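Local coordinates for putative uncharacterized protein TTHA0988 (Thermus thermophilus, PDB 3OEP) that is of unknown function but resembles a fused KipI-KipA pair with cyclophilin-like folds, and was once taken for an allophanate hydrolase, at residues I159-S164 with V176-P181; A93-L98 with L133-K138; P228-L233 with F276-P281; P252-S257 with L480-P485. All blocks are in the same frame, centred on the assembly; numbering follows the deposited sequence. Where two conformers were deposited one is given.

Contact 1 of 4, residues I159-S164 with V176-P181; sequences IYPLPS and VAVYDP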
loop_
_atom_site.group_PDB
_atom_site.type_symbol
_atom_site.label_atom_id
_atom_site.label_comp_id
_atom_site.label_asym_id
_atom_site.label_seq_id
_atom_site.Cartn_x
_atom_site.Cartn_y
_atom_site.Cartn_z
ATOM N N ILE A 159 -4.639 2.879 -18.043
ATOM C CA ILE A 159 -5.674 3.841 -17.680
ATOM C C ILE A 159 -5.460 4.225 -16.221
ATOM O O ILE A 159 -5.513 3.368 -15.347
ATOM C CB ILE A 159 -7.090 3.262 -17.843
ATOM C CG1 ILE A 159 -7.290 2.689 -19.254
ATOM C CG2 ILE A 159 -8.132 4.351 -17.538
ATOM C CD1 ILE A 159 -8.530 1.849 -19.418
ATOM N N TYR A 160 -5.184 5.501 -15.971
ATOM C CA TYR A 160 -5.007 6.003 -14.600
ATOM C C TYR A 160 -6.393 6.069 -13.943
ATOM O O TYR A 160 -7.232 6.846 -14.378
ATOM C CB TYR A 160 -4.348 7.392 -14.616
ATOM C CG TYR A 160 -2.893 7.404 -15.029
ATOM C CD1 TYR A 160 -1.880 7.557 -14.087
ATOM C CD2 TYR A 160 -2.519 7.271 -16.367
ATOM C CE1 TYR A 160 -0.538 7.568 -14.460
ATOM C CE2 TYR A 160 -1.175 7.280 -16.752
ATOM C CZ TYR A 160 -0.189 7.424 -15.791
ATOM O OH TYR A 160 1.139 7.437 -16.157
ATOM N N PRO A 161 -6.651 5.257 -12.895
ATOM C CA PRO A 161 -7.992 5.283 -12.289
ATOM C C PRO A 161 -8.219 6.476 -11.358
ATOM O O PRO A 161 -9.367 6.873 -11.131
ATOM C CB PRO A 161 -8.043 3.979 -11.477
ATOM C CG PRO A 161 -6.831 3.196 -11.883
ATOM C CD PRO A 161 -5.822 4.190 -12.310
ATOM N N LEU A 162 -7.121 7.000 -10.821
ATOM C CA LEU A 162 -7.107 8.068 -9.833
ATOM C C LEU A 162 -5.993 9.037 -10.221
ATOM O O LEU A 162 -5.034 8.633 -10.896
ATOM C CB LEU A 162 -6.773 7.499 -8.448
ATOM C CG LEU A 162 -7.686 6.418 -7.852
ATOM C CD1 LEU A 162 -6.878 5.246 -7.299
ATOM C CD2 LEU A 162 -8.569 6.999 -6.776
ATOM N N PRO A 163 -6.092 10.303 -9.787
ATOM C CA PRO A 163 -4.985 11.218 -10.050
ATOM C C PRO A 163 -3.702 10.723 -9.398
ATOM O O PRO A 163 -3.723 10.271 -8.250
ATOM C CB PRO A 163 -5.442 12.535 -9.410
ATOM C CG PRO A 163 -6.907 12.414 -9.250
ATOM C CD PRO A 163 -7.191 10.963 -9.059
ATOM N N SER A 164 -2.602 10.772 -10.137
ATOM C CA SER A 164 -1.313 10.346 -9.608
ATOM C C SER A 164 -0.173 10.887 -10.458
ATOM O O SER A 164 -0.395 11.342 -11.587
ATOM C CB SER A 164 -1.227 8.816 -9.530
ATOM O OG SER A 164 -1.017 8.233 -10.803
ATOM N N VAL A 176 -15.331 5.747 -19.074
ATOM C CA VAL A 176 -15.790 4.896 -17.979
ATOM C C VAL A 176 -14.731 4.893 -16.876
ATOM O O VAL A 176 -13.527 4.937 -17.154
ATOM C CB VAL A 176 -16.074 3.447 -18.439
ATOM C CG1 VAL A 176 -17.265 3.411 -19.391
ATOM C CG2 VAL A 176 -14.842 2.823 -19.092
ATOM N N ALA A 177 -15.181 4.861 -15.624
ATOM C CA ALA A 177 -14.278 4.797 -14.482
ATOM C C ALA A 177 -13.884 3.340 -14.265
ATOM O O ALA A 177 -14.739 2.484 -14.015
ATOM C CB ALA A 177 -14.954 5.371 -13.225
ATOM N N VAL A 178 -12.594 3.044 -14.376
ATOM C CA VAL A 178 -12.129 1.665 -14.202
ATOM C C VAL A 178 -12.154 1.243 -12.722
ATOM O O VAL A 178 -12.199 0.051 -12.413
ATOM C CB VAL A 178 -10.741 1.436 -14.851
ATOM C CG1 VAL A 178 -10.809 1.730 -16.357
ATOM C CG2 VAL A 178 -9.661 2.283 -14.183
ATOM N N TYR A 179 -12.181 2.223 -11.818
ATOM C CA TYR A 179 -12.181 1.965 -10.381
ATOM C C TYR A 179 -13.165 2.882 -9.661
ATOM O O TYR A 179 -13.100 4.099 -9.803
ATOM C CB TYR A 179 -10.773 2.166 -9.824
ATOM C CG TYR A 179 -10.695 2.122 -8.315
ATOM C CD1 TYR A 179 -11.026 0.966 -7.619
ATOM C CD2 TYR A 179 -10.288 3.232 -7.587
ATOM C CE1 TYR A 179 -10.968 0.921 -6.228
ATOM C CE2 TYR A 179 -10.213 3.195 -6.201
ATOM C CZ TYR A 179 -10.555 2.037 -5.528
ATOM O OH TYR A 179 -10.481 1.992 -4.153
ATOM N N ASP A 180 -14.078 2.295 -8.896
ATOM C CA ASP A 180 -15.038 3.072 -8.101
ATOM C C ASP A 180 -15.426 2.269 -6.870
ATOM O O ASP A 180 -16.209 1.331 -6.972
ATOM C CB ASP A 180 -16.292 3.400 -8.919
ATOM C CG ASP A 180 -17.319 4.230 -8.135
ATOM O OD1 ASP A 180 -17.139 4.455 -6.920
ATOM O OD2 ASP A 180 -18.316 4.659 -8.749
ATOM N N PRO A 181 -14.888 2.640 -5.698
ATOM C CA PRO A 181 -15.142 1.828 -4.505
ATOM C C PRO A 181 -16.585 1.872 -3.992
ATOM O O PRO A 181 -16.917 1.125 -3.073
ATOM C CB PRO A 181 -14.176 2.413 -3.466
ATOM C CG PRO A 181 -13.904 3.790 -3.909
ATOM C CD PRO A 181 -14.027 3.803 -5.406
HETATM O O HOH W 1 -11.663 5.250 -11.870
#
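Two loops of the cyclophilin-like, KipI-related half of the chain meet where Val178 and Tyr179 settle against Ile159, Pro161 and Leu162. The two methyls of Val178 divide the work. With CG1 anti to the carbonyl carbon (chi1 -60°), that branch meets Ile159, whose CD1 lies 3.8 Å from Val178 CG1. Val178 CG2 turns to the pyrrolidine ring instead and rests 3.6 Å from Pro161 CB. The same Pro161 CB also touches Tyr179 CB at 3.7 Å, so one proline carbon packs against two consecutive side chains. Farther along, Leu162 brings CD1 obliquely to the phenol ring, 4.0 Å from Tyr179 CD2, while Pro181 CD sits over one ring face, toward the rim. No direct hydrogen bond crosses; a water does the polar work, donating to Pro161 O (2.9 Å) and accepting from Tyr179 N (3.1 Å). The hydroxyl of Tyr179 finds its partner elsewhere, at Gly355 O, and its ring meets Phe187. The 159-164 loop links strands 156-159 and 164-166, and the 176-181 loop leads on from strand 169-174; Ile159 also leans on Ile80 of strand 77-83.

Contact 2 of 4, residues A93-L98 with L133-K138; sequences ASRLGL and LRLPRK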
loop_
_atom_site.group_PDB
_atom_site.type_symbol
_atom_site.label_atom_id
_atom_site.label_comp_id
_atom_site.label_asym_id
_atom_site.label_seq_id
_atom_site.Cartn_x
_atom_site.Cartn_y
_atom_site.Cartn_z
ATOM N N ALA A 93 2.259 11.889 -31.963
ATOM C CA ALA A 93 2.111 11.812 -33.424
ATOM C C ALA A 93 3.374 12.295 -34.140
ATOM O O ALA A 93 3.867 11.630 -35.060
ATOM C CB ALA A 93 0.898 12.620 -33.882
ATOM N N SER A 94 3.892 13.448 -33.721
ATOM C CA SER A 94 5.089 14.034 -34.338
ATOM C C SER A 94 6.309 13.135 -34.197
ATOM O O SER A 94 7.027 12.894 -35.172
ATOM C CB SER A 94 5.407 15.397 -33.721
ATOM O OG SER A 94 4.446 16.366 -34.096
ATOM N N ARG A 95 6.539 12.641 -32.983
ATOM C CA ARG A 95 7.703 11.802 -32.708
ATOM C C ARG A 95 7.669 10.458 -33.446
ATOM O O ARG A 95 8.714 9.859 -33.684
ATOM C CB ARG A 95 7.864 11.594 -31.201
ATOM C CG ARG A 95 8.248 12.878 -30.473
ATOM C CD ARG A 95 8.195 12.721 -28.982
ATOM N NE ARG A 95 9.121 11.699 -28.506
ATOM C CZ ARG A 95 9.205 11.295 -27.241
ATOM N NH1 ARG A 95 8.424 11.832 -26.308
ATOM N NH2 ARG A 95 10.080 10.356 -26.906
ATOM N N LEU A 96 6.476 10.005 -33.826
ATOM C CA LEU A 96 6.316 8.717 -34.507
ATOM C C LEU A 96 6.095 8.847 -36.011
ATOM O O LEU A 96 5.978 7.833 -36.703
ATOM C CB LEU A 96 5.153 7.937 -33.885
ATOM C CG LEU A 96 5.377 7.465 -32.447
ATOM C CD1 LEU A 96 4.081 6.941 -31.856
ATOM C CD2 LEU A 96 6.486 6.405 -32.385
ATOM N N GLY A 97 6.048 10.080 -36.517
ATOM C CA GLY A 97 5.817 10.332 -37.933
ATOM C C GLY A 97 4.402 10.010 -38.370
ATOM O O GLY A 97 4.165 9.679 -39.532
ATOM N N LEU A 98 3.458 10.123 -37.439
ATOM C CA LEU A 98 2.067 9.739 -37.674
ATOM C C LEU A 98 1.148 10.955 -37.679
ATOM O O LEU A 98 1.440 11.969 -37.042
ATOM C CB LEU A 98 1.603 8.790 -36.569
ATOM C CG LEU A 98 2.286 7.430 -36.466
ATOM C CD1 LEU A 98 1.962 6.763 -35.127
ATOM C CD2 LEU A 98 1.866 6.550 -37.629
ATOM N N LEU A 133 3.147 2.569 -32.778
ATOM C CA LEU A 133 2.733 3.479 -31.706
ATOM C C LEU A 133 3.623 3.377 -30.460
ATOM O O LEU A 133 3.373 4.037 -29.456
ATOM C CB LEU A 133 1.262 3.225 -31.355
ATOM C CG LEU A 133 0.578 4.134 -30.329
ATOM C CD1 LEU A 133 0.783 5.618 -30.642
ATOM C CD2 LEU A 133 -0.916 3.799 -30.238
ATOM N N ARG A 134 4.690 2.584 -30.535
ATOM C CA ARG A 134 5.563 2.399 -29.373
ATOM C C ARG A 134 6.560 3.541 -29.218
ATOM O O ARG A 134 7.370 3.798 -30.108
ATOM C CB ARG A 134 6.300 1.062 -29.467
ATOM C CG ARG A 134 5.349 -0.106 -29.438
ATOM C CD ARG A 134 6.057 -1.440 -29.473
ATOM N NE ARG A 134 5.097 -2.512 -29.705
ATOM C CZ ARG A 134 5.410 -3.780 -29.939
ATOM N NH1 ARG A 134 6.685 -4.171 -29.964
ATOM N NH2 ARG A 134 4.440 -4.664 -30.150
ATOM N N LEU A 135 6.502 4.226 -28.081
ATOM C CA LEU A 135 7.502 5.240 -27.784
ATOM C C LEU A 135 7.760 5.329 -26.287
ATOM O O LEU A 135 6.883 4.996 -25.483
ATOM C CB LEU A 135 7.112 6.599 -28.372
ATOM C CG LEU A 135 6.262 7.553 -27.550
ATOM C CD1 LEU A 135 6.137 8.917 -28.247
ATOM C CD2 LEU A 135 4.895 6.927 -27.310
ATOM N N PRO A 136 8.969 5.769 -25.909
ATOM C CA PRO A 136 9.340 5.765 -24.504
ATOM C C PRO A 136 8.518 6.727 -23.657
ATOM O O PRO A 136 7.960 7.706 -24.163
ATOM C CB PRO A 136 10.815 6.203 -24.519
ATOM C CG PRO A 136 11.285 5.981 -25.882
ATOM C CD PRO A 136 10.100 6.155 -26.773
ATOM N N ARG A 137 8.464 6.436 -22.365
ATOM C CA ARG A 137 7.861 7.339 -21.406
ATOM C C ARG A 137 8.650 8.646 -21.331
ATOM O O ARG A 137 9.768 8.750 -21.847
ATOM C CB ARG A 137 7.755 6.667 -20.030
ATOM C CG ARG A 137 9.067 6.355 -19.329
ATOM C CD ARG A 137 8.793 5.587 -18.034
ATOM N NE ARG A 137 9.867 5.744 -17.051
ATOM C CZ ARG A 137 10.952 4.973 -16.961
ATOM N NH1 ARG A 137 11.154 3.959 -17.799
ATOM N NH2 ARG A 137 11.857 5.226 -16.019
ATOM N N LYS A 138 8.054 9.646 -20.693
ATOM C CA LYS A 138 8.660 10.968 -20.603
ATOM C C LYS A 138 9.898 10.920 -19.709
ATOM O O LYS A 138 9.933 10.151 -18.745
ATOM C CB LYS A 138 7.648 11.982 -20.062
ATOM C CG LYS A 138 6.436 12.175 -20.967
ATOM C CD LYS A 138 5.384 13.073 -20.333
ATOM C CE LYS A 138 5.573 14.531 -20.727
ATOM N NZ LYS A 138 5.104 14.794 -22.118
HETATM O O HOH W 2 7.765 10.425 -24.075
HETATM O O HOH W 3 10.969 10.123 -24.132
#
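Leu96, near the end of helix 89-96, spreads its two methyls over the backbone of 133-135. Its CD1 comes down on Leu133, 3.7 Å from Leu133 CA and 3.8 Å from Leu133 CD1, while Leu96 CD2 lies 3.6 Å from Arg134 O. Next to it, Arg95 and Leu135 cross at about a right angle: Leu135 CD1 stands 4.0 Å from Arg95 CZ, over the centre of one guanidinium face. A bend in the arginine at chi3 (61°) swings the flat group there, and two waters tie it on. One bridges Arg95 NH1 to Pro136 O; the other accepts from Arg95 NH2 at 2.9 Å and donates to Arg137 O. Further out, Glu91 makes a salt bridge with Arg95 NH1, one turn back on the helix, and Asp88 takes Lys138 NZ, which should soften any repulsion between the two cations. Behind the apolar part, Leu133 touches His107 of helix 100-108 and Leu135 packs on Val152 of strand 149-153. The helix itself closes in a Schellman motif: Gly97 has positive phi, Leu98 N reaches back to Ala93 O at 2.8 Å, and Gly97 N bonds to Ser94 O.

Contact 3 of 4, residues P228-L233 with F276-P281; sequences PGLMDL and FAYKGP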
loop_
_atom_site.group_PDB
_atom_site.type_symbol
_atom_site.label_atom_id
_atom_site.label_comp_id
_atom_site.label_asym_id
_atom_site.label_seq_id
_atom_site.Cartn_x
_atom_site.Cartn_y
_atom_site.Cartn_z
ATOM N N PRO A 228 -7.530 16.911 14.858
ATOM C CA PRO A 228 -6.768 15.816 14.283
ATOM C C PRO A 228 -5.274 16.033 14.470
ATOM O O PRO A 228 -4.825 17.168 14.640
ATOM C CB PRO A 228 -7.119 15.896 12.800
ATOM C CG PRO A 228 -7.350 17.322 12.568
ATOM C CD PRO A 228 -8.051 17.805 13.810
ATOM N N GLY A 229 -4.525 14.943 14.465
ATOM C CA GLY A 229 -3.080 15.013 14.340
ATOM C C GLY A 229 -2.718 15.088 12.866
ATOM O O GLY A 229 -3.577 15.324 12.006
ATOM N N LEU A 230 -1.446 14.864 12.568
ATOM C CA LEU A 230 -0.952 14.921 11.190
ATOM C C LEU A 230 -1.653 13.908 10.278
ATOM O O LEU A 230 -2.087 14.252 9.173
ATOM C CB LEU A 230 0.557 14.677 11.178
ATOM C CG LEU A 230 1.274 14.649 9.827
ATOM C CD1 LEU A 230 1.093 15.967 9.100
ATOM C CD2 LEU A 230 2.749 14.336 10.030
ATOM N N MET A 231 -1.745 12.663 10.738
ATOM C CA MET A 231 -2.381 11.590 9.969
ATOM C C MET A 231 -2.809 10.454 10.897
ATOM O O MET A 231 -2.122 9.434 11.033
ATOM C CB MET A 231 -1.454 11.077 8.855
ATOM C CG MET A 231 -2.209 10.337 7.747
ATOM S SD MET A 231 -1.149 9.582 6.495
ATOM C CE MET A 231 -0.277 11.020 5.872
ATOM N N ASP A 232 -3.958 10.648 11.539
ATOM C CA ASP A 232 -4.503 9.662 12.469
ATOM C C ASP A 232 -5.333 8.676 11.668
ATOM O O ASP A 232 -6.235 9.083 10.934
ATOM C CB ASP A 232 -5.403 10.324 13.522
ATOM C CG ASP A 232 -4.838 11.618 14.060
ATOM O OD1 ASP A 232 -5.575 12.631 14.023
ATOM O OD2 ASP A 232 -3.673 11.639 14.524
ATOM N N LEU A 233 -5.032 7.388 11.806
ATOM C CA LEU A 233 -5.692 6.347 11.033
ATOM C C LEU A 233 -6.248 5.286 11.964
ATOM O O LEU A 233 -5.562 4.861 12.887
ATOM C CB LEU A 233 -4.698 5.684 10.082
ATOM C CG LEU A 233 -4.002 6.561 9.042
ATOM C CD1 LEU A 233 -2.959 5.742 8.270
ATOM C CD2 LEU A 233 -5.024 7.159 8.086
ATOM N N PHE A 276 -1.198 7.060 15.140
ATOM C CA PHE A 276 -0.861 8.449 14.824
ATOM C C PHE A 276 0.645 8.639 14.768
ATOM O O PHE A 276 1.400 7.937 15.441
ATOM C CB PHE A 276 -1.485 9.424 15.828
ATOM C CG PHE A 276 -1.273 9.039 17.258
ATOM C CD1 PHE A 276 -0.241 9.591 17.997
ATOM C CD2 PHE A 276 -2.112 8.113 17.867
ATOM C CE1 PHE A 276 -0.048 9.223 19.320
ATOM C CE2 PHE A 276 -1.917 7.739 19.189
ATOM C CZ PHE A 276 -0.887 8.298 19.912
ATOM N N ALA A 277 1.079 9.596 13.955
ATOM C CA ALA A 277 2.496 9.814 13.731
ATOM C C ALA A 277 2.851 11.292 13.786
ATOM O O ALA A 277 2.089 12.135 13.310
ATOM C CB ALA A 277 2.912 9.221 12.391
ATOM N N TYR A 278 4.001 11.587 14.391
ATOM C CA TYR A 278 4.594 12.930 14.435
ATOM C C TYR A 278 3.826 13.908 15.344
ATOM O O TYR A 278 4.397 14.490 16.274
ATOM C CB TYR A 278 4.790 13.495 13.009
ATOM C CG TYR A 278 5.743 12.672 12.127
ATOM C CD1 TYR A 278 5.260 11.715 11.233
ATOM C CD2 TYR A 278 7.121 12.857 12.201
ATOM C CE1 TYR A 278 6.138 10.960 10.427
ATOM C CE2 TYR A 278 7.999 12.118 11.406
ATOM C CZ TYR A 278 7.505 11.173 10.524
ATOM O OH TYR A 278 8.403 10.453 9.747
ATOM N N LYS A 279 2.531 14.075 15.077
ATOM C CA LYS A 279 1.656 14.887 15.904
ATOM C C LYS A 279 0.362 14.120 16.132
ATOM O O LYS A 279 -0.274 13.675 15.176
ATOM C CB LYS A 279 1.349 16.219 15.227
ATOM C CG LYS A 279 0.517 17.172 16.066
ATOM C CD LYS A 279 0.250 18.471 15.335
ATOM C CE LYS A 279 -0.660 19.378 16.146
ATOM N NZ LYS A 279 -0.951 20.652 15.432
ATOM N N GLY A 280 -0.006 13.978 17.399
ATOM C CA GLY A 280 -1.184 13.226 17.782
ATOM C C GLY A 280 -2.438 14.077 17.822
ATOM O O GLY A 280 -2.365 15.309 17.807
ATOM N N PRO A 281 -3.601 13.417 17.884
ATOM C CA PRO A 281 -4.875 14.105 17.976
ATOM C C PRO A 281 -5.170 14.575 19.388
ATOM O O PRO A 281 -4.488 14.184 20.335
ATOM C CB PRO A 281 -5.877 13.028 17.560
ATOM C CG PRO A 281 -5.260 11.765 18.000
ATOM C CD PRO A 281 -3.770 11.955 17.841
HETATM O O HOH W 4 -3.735 17.738 17.411
HETATM O O HOH W 5 -1.186 11.676 13.411
#
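Asp232 turns its carboxylate toward Phe276 and Pro281 by setting CG anti to its own carbonyl carbon (chi1 -42°), and Leu230, with CG opposite its backbone N (chi1 178°), sends a methyl to Tyr278. That methyl, Leu230 CD2, lies 3.7 Å from Tyr278 CB and obliquely to the ring, whose hydroxyl bonds to Ala418 O. The carboxylate works on two fronts. Asp232 OD1 accepts from Gly229 N at 2.6 Å through its syn lone pair, tying Gly229 to Asp232 within the loop, while OD2 lies 3.3 Å from Pro281 CD and 3.4 Å from Phe276 CB. The backbone bond across the contact runs from Leu230 N to Lys279 O (3.1 Å). Lys279 O also receives a CA-H...O contact from Gly229 CA at 3.2 Å, so close that a CB on Gly229 would collide with it. Replacing Asp232 with an alanine would probably leave Gly229 N without its acceptor and the loop freer to shift. One water accepts from Met231 N and Ala277 N and lies 2.7 Å from Asp232 OD2; a second bridges Pro228 O and Gly280 O. The loop between strands 221-225 and 233-235 thus packs on the end of strand 273-277 and the link to strand 282-285. Backbone groups, water and one carboxylate share the polar work, and the carboxylate probably owes its place to the Gly229 N-H, with OD2 facing carbons of Phe276 and Pro281.

Contact 4 of 4, residues P252-S257 with L480-P485; sequences PLDAPS and LGQARP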
loop_
_atom_site.group_PDB
_atom_site.type_symbol
_atom_site.label_atom_id
_atom_site.label_comp_id
_atom_site.label_asym_id
_atom_site.label_seq_id
_atom_site.Cartn_x
_atom_site.Cartn_y
_atom_site.Cartn_z
ATOM N N PRO A 252 -0.993 -1.632 10.790
ATOM C CA PRO A 252 -0.099 -0.783 11.582
ATOM C C PRO A 252 1.325 -0.824 11.047
ATOM O O PRO A 252 1.783 -1.878 10.605
ATOM C CB PRO A 252 -0.178 -1.401 12.980
ATOM C CG PRO A 252 -0.495 -2.840 12.733
ATOM C CD PRO A 252 -1.271 -2.918 11.455
ATOM N N LEU A 253 2.011 0.314 11.076
ATOM C CA LEU A 253 3.389 0.378 10.581
ATOM C C LEU A 253 4.377 -0.196 11.601
ATOM O O LEU A 253 5.441 -0.703 11.227
ATOM C CB LEU A 253 3.765 1.810 10.199
ATOM C CG LEU A 253 4.728 1.930 9.019
ATOM C CD1 LEU A 253 4.029 1.483 7.729
ATOM C CD2 LEU A 253 5.259 3.348 8.882
ATOM N N ASP A 254 4.021 -0.107 12.883
ATOM C CA ASP A 254 4.753 -0.769 13.963
ATOM C C ASP A 254 3.782 -1.765 14.597
ATOM O O ASP A 254 3.080 -1.451 15.560
ATOM C CB ASP A 254 5.272 0.285 14.951
ATOM C CG ASP A 254 5.903 -0.308 16.214
ATOM O OD1 ASP A 254 6.057 -1.546 16.346
ATOM O OD2 ASP A 254 6.233 0.506 17.097
ATOM N N ALA A 255 3.723 -2.961 14.015
ATOM C CA ALA A 255 2.711 -3.952 14.387
ATOM C C ALA A 255 2.847 -4.462 15.828
ATOM O O ALA A 255 1.838 -4.631 16.517
ATOM C CB ALA A 255 2.714 -5.121 13.393
ATOM N N PRO A 256 4.084 -4.706 16.304
ATOM C CA PRO A 256 4.192 -5.151 17.698
ATOM C C PRO A 256 3.622 -4.149 18.712
ATOM O O PRO A 256 3.017 -4.552 19.714
ATOM C CB PRO A 256 5.697 -5.328 17.897
ATOM C CG PRO A 256 6.216 -5.635 16.534
ATOM C CD PRO A 256 5.360 -4.856 15.577
ATOM N N SER A 257 3.805 -2.859 18.451
ATOM C CA SER A 257 3.240 -1.833 19.326
ATOM C C SER A 257 1.720 -1.832 19.266
ATOM O O SER A 257 1.058 -1.710 20.305
ATOM C CB SER A 257 3.799 -0.453 18.990
ATOM O OG SER A 257 5.179 -0.416 19.298
ATOM N N LEU A 480 11.458 0.544 11.195
ATOM C CA LEU A 480 11.170 1.496 10.125
ATOM C C LEU A 480 9.793 2.138 10.272
ATOM O O LEU A 480 9.546 3.214 9.716
ATOM C CB LEU A 480 11.338 0.841 8.761
ATOM C CG LEU A 480 12.776 0.392 8.498
ATOM C CD1 LEU A 480 12.895 -0.246 7.127
ATOM C CD2 LEU A 480 13.762 1.570 8.650
ATOM N N GLY A 481 8.913 1.486 11.033
ATOM C CA GLY A 481 7.667 2.099 11.482
ATOM C C GLY A 481 7.889 3.277 12.422
ATOM O O GLY A 481 6.967 4.051 12.675
ATOM N N GLN A 482 9.110 3.410 12.945
ATOM C CA GLN A 482 9.466 4.486 13.866
ATOM C C GLN A 482 10.563 5.386 13.292
ATOM O O GLN A 482 11.157 6.186 14.019
ATOM C CB GLN A 482 9.925 3.884 15.193
ATOM C CG GLN A 482 8.828 3.098 15.913
ATOM C CD GLN A 482 7.670 3.974 16.351
ATOM O OE1 GLN A 482 7.800 5.200 16.447
ATOM N NE2 GLN A 482 6.535 3.347 16.651
ATOM N N ALA A 483 10.801 5.273 11.987
ATOM C CA ALA A 483 11.835 6.065 11.323
ATOM C C ALA A 483 11.422 7.532 11.239
ATOM O O ALA A 483 10.235 7.851 11.099
ATOM C CB ALA A 483 12.104 5.518 9.925
ATOM N N ARG A 484 12.410 8.413 11.352
ATOM C CA ARG A 484 12.227 9.837 11.118
ATOM C C ARG A 484 13.498 10.397 10.484
ATOM O O ARG A 484 14.560 9.780 10.586
ATOM C CB ARG A 484 11.901 10.556 12.426
ATOM C CG ARG A 484 12.857 10.288 13.564
ATOM C CD ARG A 484 12.305 10.849 14.881
ATOM N NE ARG A 484 12.191 12.309 14.862
ATOM C CZ ARG A 484 11.501 13.037 15.739
ATOM N NH1 ARG A 484 10.821 12.455 16.730
ATOM N NH2 ARG A 484 11.480 14.364 15.623
ATOM N N PRO A 485 13.396 11.558 9.808
ATOM C CA PRO A 485 14.573 12.154 9.178
ATOM C C PRO A 485 15.757 12.283 10.129
ATOM O O PRO A 485 15.582 12.717 11.270
ATOM C CB PRO A 485 14.074 13.540 8.752
ATOM C CG PRO A 485 12.634 13.346 8.511
ATOM C CD PRO A 485 12.186 12.366 9.567
#
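The polar part of the contact centres on Asp254 and Gln482. Gln482 NE2 donates to Asp254 OD2 at 2.9 Å with an N-H...O angle of 158°, meeting the anti lone pair, the one directed away from OD1. The oxygen lies nearly in the amide plane, while the carboxylate and amide planes stand 82° apart. A bend at chi2 (-65°) brings the amide back toward the aspartate. The same OD2 takes a second bond, from Ser257 OG at 2.6 Å, which comes in from above the carboxylate plane. The other oxygen serves the helix: Asp254 is the N-cap of 255-264, and its OD1 accepts weakly from Ser257 N at 3.4 Å. A leucine in place of Asp254 would probably cost Gln482 NE2 one of its two acceptors, leave Ser257 OG without this one and the first turn of the helix uncapped.

The apolar and C-H...O contacts run through Gly481, in a type I turn from Leu480 to Ala483. Leu253 CG and CD2 both lie 3.8 Å from Gly481 CA, and Gly481 CA also makes a CA-H...O contact with Leu253 O at 3.6 Å. A side chain on Gly481 would run into that carbonyl.

Outside the two segments, Gln482 is held at both ends of its amide, OE1 by Val330 N and NE2 by Arg331 O, and Tyr333 OH bonds to Asp254 N. The turn after helix 477-480 is thus fixed between the start of helix 255-264 and strand 331-336.

Contacts 1 and 2 belong to the KipI-like half, their centres about 24 Å apart and their nearest atoms about 8 Å. Contacts 3 and 4 lie near each other elsewhere in the chain, about 14 Å between centres, and contact 4 is on the far side of the chain's centre from contact 1, about 30 Å between centres. Contacts 3 and 4 touch: Tyr278 OH packs 3.5 Å from Ala483 O, and Val330 bonds to both Tyr278 and Gln482. The long loop between strands 331-336 and 366-368 joins contacts 1 and 3, meeting Tyr179 at Gly355 and Asp232 at Leu361. No active site is established; a glycerol, probably from the crystallisation liquor, bonds to the Tyr160 hydroxyl, outside contact 1 proper.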